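PDB 7LAP: aminoglycoside N(3)-acetyltransferase from Streptomyces griseus, which probably transfers an acetyl group from acetyl-CoA to the 3-amino group of aminoglycoside antibiotics and so confers resistance to them. Local coordinates for residues Pro85-Thr90 with Tyr207-Glu212; Ala246-Ser251 with Val281-Glu286. All coordinates share one frame; numbering follows the deposited sequence.

Contact 1: Pro85-Thr90 with Tyr207-Glu212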
loop_
_atom_site.group_PDB
_atom_site.type_symbol
_atom_site.label_atom_id
_atom_site.label_comp_id
_atom_site.label_asym_id
_atom_site.label_seq_id
_atom_site.Cartn_x
_atom_site.Cartn_y
_atom_site.Cartn_z
ATOM N N PRO B 85 -9.713 8.938 12.009
ATOM C CA PRO B 85 -9.835 8.907 13.458
ATOM C C PRO B 85 -10.837 7.841 13.856
ATOM O O PRO B 85 -11.824 7.614 13.142
ATOM C CB PRO B 85 -10.338 10.320 13.815
ATOM C CG PRO B 85 -11.079 10.763 12.605
ATOM C CD PRO B 85 -10.277 10.182 11.440
ATOM N N PRO B 86 -10.600 7.128 14.951
ATOM C CA PRO B 86 -11.554 6.092 15.371
ATOM C C PRO B 86 -12.919 6.697 15.687
ATOM O O PRO B 86 -13.021 7.853 16.096
ATOM C CB PRO B 86 -10.901 5.496 16.623
ATOM C CG PRO B 86 -10.019 6.613 17.159
ATOM C CD PRO B 86 -9.522 7.342 15.930
ATOM N N TYR B 87 -13.980 5.903 15.459
ATOM C CA TYR B 87 -15.337 6.366 15.749
ATOM C C TYR B 87 -15.453 6.867 17.176
ATOM O O TYR B 87 -16.093 7.891 17.437
ATOM C CB TYR B 87 -16.348 5.242 15.551
ATOM C CG TYR B 87 -16.723 4.922 14.127
ATOM C CD1 TYR B 87 -16.131 5.573 13.052
ATOM C CD2 TYR B 87 -17.674 3.942 13.862
ATOM C CE1 TYR B 87 -16.488 5.256 11.742
ATOM C CE2 TYR B 87 -18.031 3.612 12.575
ATOM C CZ TYR B 87 -17.440 4.268 11.513
ATOM O OH TYR B 87 -17.826 3.918 10.233
ATOM N N ASP B 88 -14.826 6.149 18.107
ATOM C CA ASP B 88 -14.940 6.353 19.541
ATOM C C ASP B 88 -13.856 7.254 20.107
ATOM O O ASP B 88 -13.611 7.210 21.317
ATOM C CB ASP B 88 -14.865 5.005 20.254
ATOM C CG ASP B 88 -13.574 4.256 19.930
ATOM O OD1 ASP B 88 -13.399 3.820 18.767
ATOM O OD2 ASP B 88 -12.717 4.133 20.832
ATOM N N PHE B 89 -13.181 8.056 19.275
ATOM C CA PHE B 89 -12.045 8.820 19.793
ATOM C C PHE B 89 -12.468 9.871 20.807
ATOM O O PHE B 89 -11.602 10.543 21.376
ATOM C CB PHE B 89 -11.257 9.480 18.652
ATOM C CG PHE B 89 -11.871 10.750 18.133
ATOM C CD1 PHE B 89 -12.793 10.711 17.095
ATOM C CD2 PHE B 89 -11.510 11.982 18.665
ATOM C CE1 PHE B 89 -13.361 11.870 16.610
ATOM C CE2 PHE B 89 -12.068 13.144 18.192
ATOM C CZ PHE B 89 -12.998 13.094 17.159
ATOM N N THR B 90 -13.770 10.035 21.026
ATOM C CA THR B 90 -14.316 10.895 22.063
ATOM C C THR B 90 -14.482 10.161 23.396
ATOM O O THR B 90 -15.221 10.626 24.272
ATOM C CB THR B 90 -15.646 11.485 21.586
ATOM O OG1 THR B 90 -16.481 10.435 21.072
ATOM C CG2 THR B 90 -15.398 12.509 20.479
ATOM N N TYR B 207 -20.743 9.421 13.912
ATOM C CA TYR B 207 -19.325 9.644 14.152
ATOM C C TYR B 207 -18.953 10.959 13.487
ATOM O O TYR B 207 -19.734 11.540 12.728
ATOM C CB TYR B 207 -18.469 8.466 13.638
ATOM C CG TYR B 207 -18.708 8.195 12.182
ATOM C CD1 TYR B 207 -19.728 7.343 11.773
ATOM C CD2 TYR B 207 -17.944 8.833 11.205
ATOM C CE1 TYR B 207 -19.967 7.118 10.427
ATOM C CE2 TYR B 207 -18.171 8.614 9.869
ATOM C CZ TYR B 207 -19.176 7.755 9.487
ATOM O OH TYR B 207 -19.403 7.566 8.158
ATOM N N GLU B 208 -17.769 11.447 13.790
ATOM C CA GLU B 208 -17.282 12.644 13.132
ATOM C C GLU B 208 -15.984 12.317 12.426
ATOM O O GLU B 208 -15.248 11.433 12.845
ATOM C CB GLU B 208 -17.073 13.771 14.117
ATOM C CG GLU B 208 -18.269 13.962 14.998
ATOM C CD GLU B 208 -17.963 14.841 16.171
ATOM O OE1 GLU B 208 -17.541 15.991 15.940
ATOM O OE2 GLU B 208 -18.127 14.376 17.317
ATOM N N GLN B 209 -15.722 13.016 11.330
ATOM C CA GLN B 209 -14.483 12.784 10.610
ATOM C C GLN B 209 -14.137 14.069 9.886
ATOM O O GLN B 209 -15.040 14.811 9.478
ATOM C CB GLN B 209 -14.605 11.605 9.634
ATOM C CG GLN B 209 -14.158 10.263 10.267
ATOM C CD GLN B 209 -14.434 9.086 9.379
ATOM O OE1 GLN B 209 -14.673 9.247 8.188
ATOM N NE2 GLN B 209 -14.387 7.890 9.941
ATOM N N PRO B 210 -12.852 14.386 9.762
ATOM C CA PRO B 210 -12.455 15.625 9.093
ATOM C C PRO B 210 -12.464 15.440 7.582
ATOM O O PRO B 210 -11.888 14.483 7.049
ATOM C CB PRO B 210 -11.039 15.874 9.623
ATOM C CG PRO B 210 -10.529 14.508 9.948
ATOM C CD PRO B 210 -11.707 13.676 10.370
ATOM N N ILE B 211 -13.130 16.370 6.896
ATOM C CA ILE B 211 -13.105 16.456 5.447
ATOM C C ILE B 211 -12.626 17.851 5.034
ATOM O O ILE B 211 -12.432 18.751 5.853
ATOM C CB ILE B 211 -14.474 16.125 4.812
ATOM C CG1 ILE B 211 -15.556 17.064 5.333
ATOM C CG2 ILE B 211 -14.863 14.684 5.118
ATOM C CD1 ILE B 211 -16.684 17.353 4.336
ATOM N N GLU B 212 -12.399 17.989 3.739
ATOM C CA GLU B 212 -11.897 19.203 3.124
ATOM C C GLU B 212 -12.966 19.700 2.154
ATOM O O GLU B 212 -13.260 19.032 1.154
ATOM C CB GLU B 212 -10.573 18.914 2.424
ATOM C CG GLU B 212 -10.146 19.970 1.447
ATOM C CD GLU B 212 -8.645 20.051 1.332
ATOM O OE1 GLU B 212 -7.955 19.757 2.340
ATOM O OE2 GLU B 212 -8.155 20.416 0.241
#
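Tyr87 and Tyr207 mark the closest backbone approach, their CA atoms 5.4 Å apart, and the segments diverge toward Pro85 and Gln209. Residues 85-90 form a loop with a type I beta turn from Pro86 to Phe89. It is closed by Phe89 N bonding to Pro86 O at 3.2 Å. Residues 207-212 are strand, so a turn packs against a strand here. The two tyrosine rings form an offset stack, with centroids 4.3 Å apart and planes only 7° from parallel. Tyr87 CE1 sits over the centre of the Tyr207 ring, 3.7 Å from Tyr207 CG. Tyr207 CB in turn lies over the Tyr87 face as a CH-pi contact. Tyr207 CG sits between the backbone N and the carbonyl carbon (chi1 56°), which carries the ring alongside Tyr87.

Strand 204-213 pairs with strand 216-225 in a two-stranded antiparallel sheet, separate from the larger mixed sheet of this Antibiotic_NAT protein. The loop lies between strand 74-78 and helix 94-103. Asp138 fixes the polar ends, taking Tyr87 OH on OD2 and Gln209 NE2 on OD1. Gln209 NE2 also lies at the edge of the Tyr87 ring, 3.8 Å from Tyr87 CE1. Farther along, the two proline rings meet through Pro85 CG and Pro210 CD, 3.7 Å apart. The Phe89 ring turns its edge to Glu208 O, and Glu208 OE2 forms a salt bridge with Arg101 of helix 94-103.

Contact 2: Ala246-Ser251 with Val281-Glu286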
loop_
_atom_site.group_PDB
_atom_site.type_symbol
_atom_site.label_atom_id
_atom_site.label_comp_id
_atom_site.label_asym_id
_atom_site.label_seq_id
_atom_site.Cartn_x
_atom_site.Cartn_y
_atom_site.Cartn_z
ATOM N N ALA B 246 -22.068 -13.923 5.225
ATOM C CA ALA B 246 -21.709 -15.233 4.694
ATOM C C ALA B 246 -22.936 -16.125 4.590
ATOM O O ALA B 246 -23.086 -16.878 3.621
ATOM C CB ALA B 246 -20.638 -15.883 5.570
ATOM N N VAL B 247 -23.830 -16.048 5.579
ATOM C CA VAL B 247 -25.056 -16.842 5.536
ATOM C C VAL B 247 -25.974 -16.358 4.414
ATOM O O VAL B 247 -26.517 -17.165 3.653
ATOM C CB VAL B 247 -25.755 -16.810 6.908
ATOM C CG1 VAL B 247 -27.086 -17.570 6.857
ATOM C CG2 VAL B 247 -24.839 -17.364 7.968
ATOM N N ILE B 248 -26.132 -15.040 4.271
ATOM C CA ILE B 248 -26.987 -14.495 3.213
ATOM C C ILE B 248 -26.475 -14.915 1.831
ATOM O O ILE B 248 -27.244 -15.377 0.977
ATOM C CB ILE B 248 -27.080 -12.960 3.344
ATOM C CG1 ILE B 248 -27.631 -12.550 4.711
ATOM C CG2 ILE B 248 -27.955 -12.363 2.243
ATOM C CD1 ILE B 248 -27.808 -11.046 4.856
ATOM N N VAL B 249 -25.169 -14.754 1.587
ATOM C CA VAL B 249 -24.613 -15.096 0.278
ATOM C C VAL B 249 -24.708 -16.594 0.024
ATOM O O VAL B 249 -24.955 -17.031 -1.114
ATOM C CB VAL B 249 -23.161 -14.591 0.152
ATOM C CG1 VAL B 249 -22.521 -15.106 -1.138
ATOM C CG2 VAL B 249 -23.130 -13.069 0.176
ATOM N N GLY B 250 -24.515 -17.402 1.069
ATOM C CA GLY B 250 -24.690 -18.835 0.909
ATOM C C GLY B 250 -26.105 -19.207 0.500
ATOM O O GLY B 250 -26.311 -20.052 -0.380
ATOM N N SER B 251 -27.104 -18.574 1.127
ATOM C CA SER B 251 -28.492 -18.806 0.729
ATOM C C SER B 251 -28.755 -18.260 -0.662
ATOM O O SER B 251 -29.500 -18.859 -1.448
ATOM C CB SER B 251 -29.460 -18.147 1.712
ATOM O OG SER B 251 -29.126 -18.463 3.042
ATOM N N VAL B 281 -32.330 -8.061 0.851
ATOM C CA VAL B 281 -33.308 -7.324 1.638
ATOM C C VAL B 281 -34.466 -8.234 2.019
ATOM O O VAL B 281 -34.960 -8.189 3.149
ATOM C CB VAL B 281 -33.774 -6.076 0.872
ATOM C CG1 VAL B 281 -32.667 -5.057 0.816
ATOM C CG2 VAL B 281 -34.165 -6.439 -0.511
ATOM N N ARG B 282 -34.885 -9.107 1.102
ATOM C CA ARG B 282 -35.949 -10.047 1.427
ATOM C C ARG B 282 -35.496 -11.034 2.498
ATOM O O ARG B 282 -36.274 -11.413 3.381
ATOM C CB ARG B 282 -36.413 -10.781 0.171
ATOM C CG ARG B 282 -37.443 -11.873 0.450
ATOM C CD ARG B 282 -38.209 -12.221 -0.809
ATOM N NE ARG B 282 -37.257 -12.441 -1.890
ATOM C CZ ARG B 282 -36.596 -13.580 -2.085
ATOM N NH1 ARG B 282 -36.815 -14.628 -1.289
ATOM N NH2 ARG B 282 -35.725 -13.677 -3.085
ATOM N N TRP B 283 -34.231 -11.440 2.454
ATOM C CA TRP B 283 -33.706 -12.295 3.512
ATOM C C TRP B 283 -33.802 -11.601 4.866
ATOM O O TRP B 283 -34.289 -12.178 5.844
ATOM C CB TRP B 283 -32.261 -12.676 3.196
ATOM C CG TRP B 283 -31.719 -13.746 4.098
ATOM C CD1 TRP B 283 -31.680 -15.090 3.855
ATOM C CD2 TRP B 283 -31.142 -13.552 5.394
ATOM N NE1 TRP B 283 -31.119 -15.745 4.926
ATOM C CE2 TRP B 283 -30.776 -14.821 5.881
ATOM C CE3 TRP B 283 -30.897 -12.425 6.188
ATOM C CZ2 TRP B 283 -30.183 -14.998 7.130
ATOM C CZ3 TRP B 283 -30.305 -12.599 7.422
ATOM C CH2 TRP B 283 -29.952 -13.876 7.882
ATOM N N ILE B 284 -33.360 -10.346 4.933
ATOM C CA ILE B 284 -33.328 -9.638 6.206
ATOM C C ILE B 284 -34.735 -9.385 6.716
ATOM O O ILE B 284 -35.014 -9.531 7.911
ATOM C CB ILE B 284 -32.538 -8.326 6.060
ATOM C CG1 ILE B 284 -31.067 -8.632 5.773
ATOM C CG2 ILE B 284 -32.713 -7.468 7.304
ATOM C CD1 ILE B 284 -30.252 -7.395 5.448
ATOM N N GLU B 285 -35.646 -9.005 5.822
ATOM C CA GLU B 285 -36.994 -8.679 6.261
ATOM C C GLU B 285 -37.764 -9.923 6.670
ATOM O O GLU B 285 -38.574 -9.875 7.608
ATOM C CB GLU B 285 -37.714 -7.918 5.157
ATOM C CG GLU B 285 -37.116 -6.526 4.978
ATOM C CD GLU B 285 -37.778 -5.729 3.882
ATOM O OE1 GLU B 285 -38.463 -6.350 3.040
ATOM O OE2 GLU B 285 -37.616 -4.481 3.864
ATOM N N GLU B 286 -37.516 -11.052 6.007
ATOM C CA GLU B 286 -38.249 -12.251 6.389
ATOM C C GLU B 286 -37.700 -12.853 7.673
ATOM O O GLU B 286 -38.473 -13.245 8.550
ATOM C CB GLU B 286 -38.239 -13.267 5.247
ATOM C CG GLU B 286 -39.072 -12.785 4.070
ATOM C CD GLU B 286 -39.040 -13.719 2.873
ATOM O OE1 GLU B 286 -38.121 -14.567 2.783
ATOM O OE2 GLU B 286 -39.938 -13.588 2.011
HETATM O O HOH W 1 -31.466 -18.737 5.041
#
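Ile248 lies over one face of the Trp283 indole, and this CH-pi contact is the centre of the packing. Ile248 CG1 stands 3.7 Å from the centroid of the Trp283 six-membered ring, only 15° off its normal. Ile248 CD1 overhangs the rim on the same side, 3.6 Å from Trp283 CE3. The arrangement is a helix-helix crossing: the short segments 246-251 and 281-286 run at 117° to each other, with axes 10.7 Å apart at closest approach. The large indole fills much of that spacing. It belongs to helix 273-289, near the C-terminal end of the chain, and reaches across to helix 244-254. Strands 259-263 and 266-272, which lie between these helices in the chain, are antiparallel neighbours at one end of the mixed sheet.

Two further contacts are lighter. Val247 CG1 approaches Trp283 CZ2 at 4.0 Å, the side chains crossing at about a right angle. Ile248 CD1 also touches Ile284 CG1 at 4.2 Å.

The polar edge of the indole is bridged by water. Ser251 OG and Trp283 NE1 are 3.9 Å apart, and one water joins them. It lies in the indole plane, its oxygen accepting from Trp283 NE1 at 3.0 Å, and donates to Ser251 OG.

Trp283 extends across the gap because its CG is turned opposite the backbone N (chi1 -170°). Farther out, His287 stacks on the Trp283 ring, one helical turn on, and its ND1 bonds to Trp283 O. Ala237 touches Trp283 from a loop. Leu190 of helix 189-196 packs on Ile248, while Phe232 packs on Ile284. Ser251 OG gives its own proton to Val247 O at 3.0 Å, from above the carbonyl plane, while Ser251 N reaches the same oxygen from the opposite face.

Contacts 1 and 2 are separate parts of one chain and do not touch. Their centres lie 31 Å apart and their nearest atoms about 17 Å. In sequence they follow in series, since residues 207-212 end before residues 246-251 begin. Strand 216-225 comes between them and pairs with the strand of contact 1. Both contacts are buried and off-centre: their centres lie 21 Å and 18 Å from the centre of the chain. Contact 1 joins a loop to the two-stranded sheet, whereas contact 2 joins two helices. Near contact 1 the second subunit comes close, with its Tyr53 packing on Pro86; no other chain of the assembly touches the segments of contact 2.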